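Local coordinates for protein transcriptional regulator, AsnC family (Agrobacterium tumefaciens str. C58, PDB 3I4P) that probably regulates transcription by sequence-specific DNA binding, as a member of the Lrp/AsnC family, and binds calcium ions, at residues V86-E94 / Y104-D112. Numbering follows the deposited sequence.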
loop_
_atom_site.group_PDB
_atom_site.type_symbol
_atom_site.label_atom_id
_atom_site.label_comp_id
_atom_site.label_asym_id
_atom_site.label_seq_id
_atom_site.Cartn_x
_atom_site.Cartn_y
_atom_site.Cartn_z
ATOM N N VAL A 86 16.951 20.353 -8.298
ATOM C CA VAL A 86 16.412 19.289 -9.162
ATOM C C VAL A 86 16.191 19.802 -10.602
ATOM O O VAL A 86 16.520 19.106 -11.570
ATOM C CB VAL A 86 15.151 18.617 -8.579
ATOM C CG1 VAL A 86 14.700 17.490 -9.499
ATOM C CG2 VAL A 86 15.471 18.071 -7.173
ATOM N N SER A 87 15.720 21.043 -10.728
ATOM C CA SER A 87 15.474 21.666 -12.041
ATOM C C SER A 87 16.717 21.831 -12.899
ATOM O O SER A 87 16.610 21.844 -14.124
ATOM C CB SER A 87 14.791 23.030 -11.899
ATOM O OG SER A 87 13.446 22.845 -11.541
ATOM N N GLU A 88 17.888 21.953 -12.277
ATOM C CA GLU A 88 19.100 22.179 -13.059
ATOM C C GLU A 88 19.502 20.910 -13.832
ATOM O O GLU A 88 20.204 21.019 -14.824
ATOM C CB GLU A 88 20.277 22.693 -12.193
ATOM C CG GLU A 88 20.189 24.189 -11.761
ATOM C CD GLU A 88 21.064 24.523 -10.500
ATOM O OE1 GLU A 88 22.208 24.001 -10.390
ATOM O OE2 GLU A 88 20.608 25.298 -9.606
ATOM N N PHE A 89 19.076 19.727 -13.390
ATOM C CA PHE A 89 19.540 18.497 -14.032
ATOM C C PHE A 89 18.927 18.448 -15.404
ATOM O O PHE A 89 17.687 18.534 -15.543
ATOM C CB PHE A 89 19.181 17.222 -13.249
ATOM C CG PHE A 89 19.975 17.033 -11.990
ATOM C CD1 PHE A 89 21.224 16.404 -12.027
ATOM C CD2 PHE A 89 19.480 17.476 -10.770
ATOM C CE1 PHE A 89 21.965 16.246 -10.867
ATOM C CE2 PHE A 89 20.219 17.322 -9.592
ATOM C CZ PHE A 89 21.467 16.716 -9.643
ATOM N N PRO A 90 19.780 18.308 -16.432
ATOM C CA PRO A 90 19.253 18.230 -17.810
ATOM C C PRO A 90 18.402 16.972 -18.086
ATOM O O PRO A 90 17.520 17.007 -18.942
ATOM C CB PRO A 90 20.504 18.261 -18.681
ATOM C CG PRO A 90 21.694 18.306 -17.756
ATOM C CD PRO A 90 21.252 18.229 -16.356
ATOM N N GLU A 91 18.649 15.898 -17.330
ATOM C CA GLU A 91 17.877 14.695 -17.422
ATOM C C GLU A 91 16.491 14.832 -16.815
ATOM O O GLU A 91 15.667 14.003 -17.107
ATOM C CB GLU A 91 18.551 13.490 -16.739
ATOM C CG GLU A 91 19.902 13.152 -17.288
ATOM C CD GLU A 91 21.051 13.912 -16.600
ATOM O OE1 GLU A 91 20.809 14.858 -15.806
ATOM O OE2 GLU A 91 22.218 13.552 -16.884
ATOM N N VAL A 92 16.235 15.826 -15.971
ATOM C CA VAL A 92 14.894 15.971 -15.394
ATOM C C VAL A 92 14.111 16.828 -16.386
ATOM O O VAL A 92 14.307 18.064 -16.476
ATOM C CB VAL A 92 14.914 16.630 -14.000
ATOM C CG1 VAL A 92 13.473 16.865 -13.482
ATOM C CG2 VAL A 92 15.802 15.810 -13.057
ATOM N N VAL A 93 13.270 16.165 -17.178
ATOM C CA VAL A 93 12.646 16.883 -18.265
ATOM C C VAL A 93 11.281 17.433 -17.841
ATOM O O VAL A 93 10.747 18.386 -18.462
ATOM C CB VAL A 93 12.637 16.071 -19.577
ATOM C CG1 VAL A 93 14.084 15.963 -20.145
ATOM C CG2 VAL A 93 11.974 14.752 -19.394
ATOM N N GLU A 94 10.727 16.862 -16.768
ATOM C CA GLU A 94 9.453 17.322 -16.233
ATOM C C GLU A 94 9.515 17.138 -14.756
ATOM O O GLU A 94 10.090 16.179 -14.283
ATOM C CB GLU A 94 8.255 16.550 -16.820
ATOM C CG GLU A 94 8.089 16.721 -18.278
ATOM C CD GLU A 94 6.939 15.871 -18.895
ATOM O OE1 GLU A 94 5.917 15.660 -18.226
ATOM O OE2 GLU A 94 7.104 15.461 -20.070
ATOM N N TYR A 104 6.487 14.933 -4.918
ATOM C CA TYR A 104 6.961 15.359 -6.218
ATOM C C TYR A 104 7.020 14.192 -7.200
ATOM O O TYR A 104 7.255 13.044 -6.818
ATOM C CB TYR A 104 8.327 16.034 -6.111
ATOM C CG TYR A 104 8.352 17.312 -5.246
ATOM C CD1 TYR A 104 8.304 18.580 -5.836
ATOM C CD2 TYR A 104 8.436 17.249 -3.863
ATOM C CE1 TYR A 104 8.343 19.737 -5.077
ATOM C CE2 TYR A 104 8.474 18.405 -3.090
ATOM C CZ TYR A 104 8.437 19.652 -3.704
ATOM O OH TYR A 104 8.476 20.816 -2.947
ATOM N N LEU A 105 6.764 14.502 -8.460
ATOM C CA LEU A 105 6.917 13.543 -9.541
ATOM C C LEU A 105 7.864 14.130 -10.600
ATOM O O LEU A 105 7.631 15.235 -11.118
ATOM C CB LEU A 105 5.568 13.134 -10.147
ATOM C CG LEU A 105 5.579 12.021 -11.218
ATOM C CD1 LEU A 105 6.143 10.684 -10.683
ATOM C CD2 LEU A 105 4.173 11.811 -11.839
ATOM N N LEU A 106 8.928 13.378 -10.898
ATOM C CA LEU A 106 9.866 13.735 -11.973
ATOM C C LEU A 106 9.750 12.737 -13.114
ATOM O O LEU A 106 9.527 11.551 -12.879
ATOM C CB LEU A 106 11.328 13.743 -11.509
ATOM C CG LEU A 106 11.905 14.620 -10.398
ATOM C CD1 LEU A 106 11.084 14.631 -9.122
ATOM C CD2 LEU A 106 13.372 14.104 -10.102
ATOM N N ARG A 107 9.902 13.240 -14.333
ATOM C CA ARG A 107 10.208 12.410 -15.502
ATOM C C ARG A 107 11.646 12.630 -15.920
ATOM O O ARG A 107 12.065 13.775 -16.161
ATOM C CB ARG A 107 9.325 12.736 -16.693
ATOM C CG ARG A 107 9.496 11.735 -17.793
ATOM C CD ARG A 107 8.395 11.781 -18.860
ATOM N NE ARG A 107 8.634 12.823 -19.850
ATOM C CZ ARG A 107 9.402 12.742 -20.945
ATOM N NH1 ARG A 107 9.499 13.800 -21.737
ATOM N NH2 ARG A 107 10.081 11.662 -21.264
ATOM N N VAL A 108 12.381 11.527 -15.995
ATOM C CA VAL A 108 13.829 11.526 -16.232
ATOM C C VAL A 108 14.074 10.706 -17.483
ATOM O O VAL A 108 13.438 9.671 -17.679
ATOM C CB VAL A 108 14.614 10.913 -14.991
ATOM C CG1 VAL A 108 16.110 10.624 -15.313
ATOM C CG2 VAL A 108 14.445 11.824 -13.744
ATOM N N VAL A 109 14.971 11.183 -18.339
ATOM C CA VAL A 109 15.382 10.426 -19.540
ATOM C C VAL A 109 16.923 10.158 -19.518
ATOM O O VAL A 109 17.742 11.028 -19.164
ATOM C CB VAL A 109 14.895 11.115 -20.863
ATOM C CG1 VAL A 109 13.315 11.215 -20.892
ATOM C CG2 VAL A 109 15.504 12.477 -21.005
ATOM N N VAL A 110 17.275 8.925 -19.896
ATOM C CA VAL A 110 18.633 8.393 -19.854
ATOM C C VAL A 110 18.690 7.264 -20.910
ATOM O O VAL A 110 17.636 6.800 -21.379
ATOM C CB VAL A 110 19.016 7.853 -18.422
ATOM C CG1 VAL A 110 19.231 9.004 -17.428
ATOM C CG2 VAL A 110 17.986 6.856 -17.893
ATOM N N PRO A 111 19.914 6.811 -21.288
ATOM C CA PRO A 111 20.025 5.673 -22.238
ATOM C C PRO A 111 19.697 4.298 -21.641
ATOM O O PRO A 111 19.217 3.411 -22.360
ATOM C CB PRO A 111 21.494 5.712 -22.676
ATOM C CG PRO A 111 22.200 6.448 -21.553
ATOM C CD PRO A 111 21.212 7.473 -21.073
ATOM N N ASP A 112 19.960 4.123 -20.350
ATOM C CA ASP A 112 19.886 2.787 -19.727
ATOM C C ASP A 112 19.822 2.858 -18.197
ATOM O O ASP A 112 19.954 3.943 -17.623
ATOM C CB ASP A 112 21.050 1.886 -20.194
ATOM C CG ASP A 112 22.437 2.526 -20.016
ATOM O OD1 ASP A 112 22.662 3.321 -19.074
ATOM O OD2 ASP A 112 23.329 2.200 -20.842
HETATM O O HOH W 1 9.089 16.629 -21.968
#
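Leu106 sits at the apolar centre, where Val86 CG1, of helix 76-88, meets its CD2 at 3.7 Å and crosses it at nearly a right angle. Val92 comes at the same leucine obliquely, its CG1 4.1 Å from Leu106 CG, and its CG2 lies beside Val108 CG2; Phe119 of helix 113-126 touches both Val92 and Val108. On the opposite face of the sheet Val93 CG1 packs on Val109 CG2.

The backbone ties the strands together around a classic beta bulge: Val93 and Glu94 both face Arg107, whose O accepts a bond from Val93 N (2.9 Å), arriving almost in line with the carbonyl, and a weak one from Glu94 N. Arg107 N returns a bond to Glu94 O, while Val109 N reaches Glu91 O at 3.2 Å.

At the polar edge, the bend in the Arg107 chain (chi3 82°) brings its guanidinium over Val93 CG2, which lies against one face. Arg107 NE donates to Glu94 OE2 (3.1 Å) as part of a salt bridge; the oxygen lies close to the guanidinium plane but is approached from above the carboxylate plane, the two planes being 76° apart. A water links OE2 to NH1. Glu94 also pairs with a strand of the second subunit, continuing the sheet across the interface. This is the bulged middle hairpin of the ferredoxin-like, alpha+beta ligand-binding domain of Lrp/AsnC regulators, here within an eight-chain assembly.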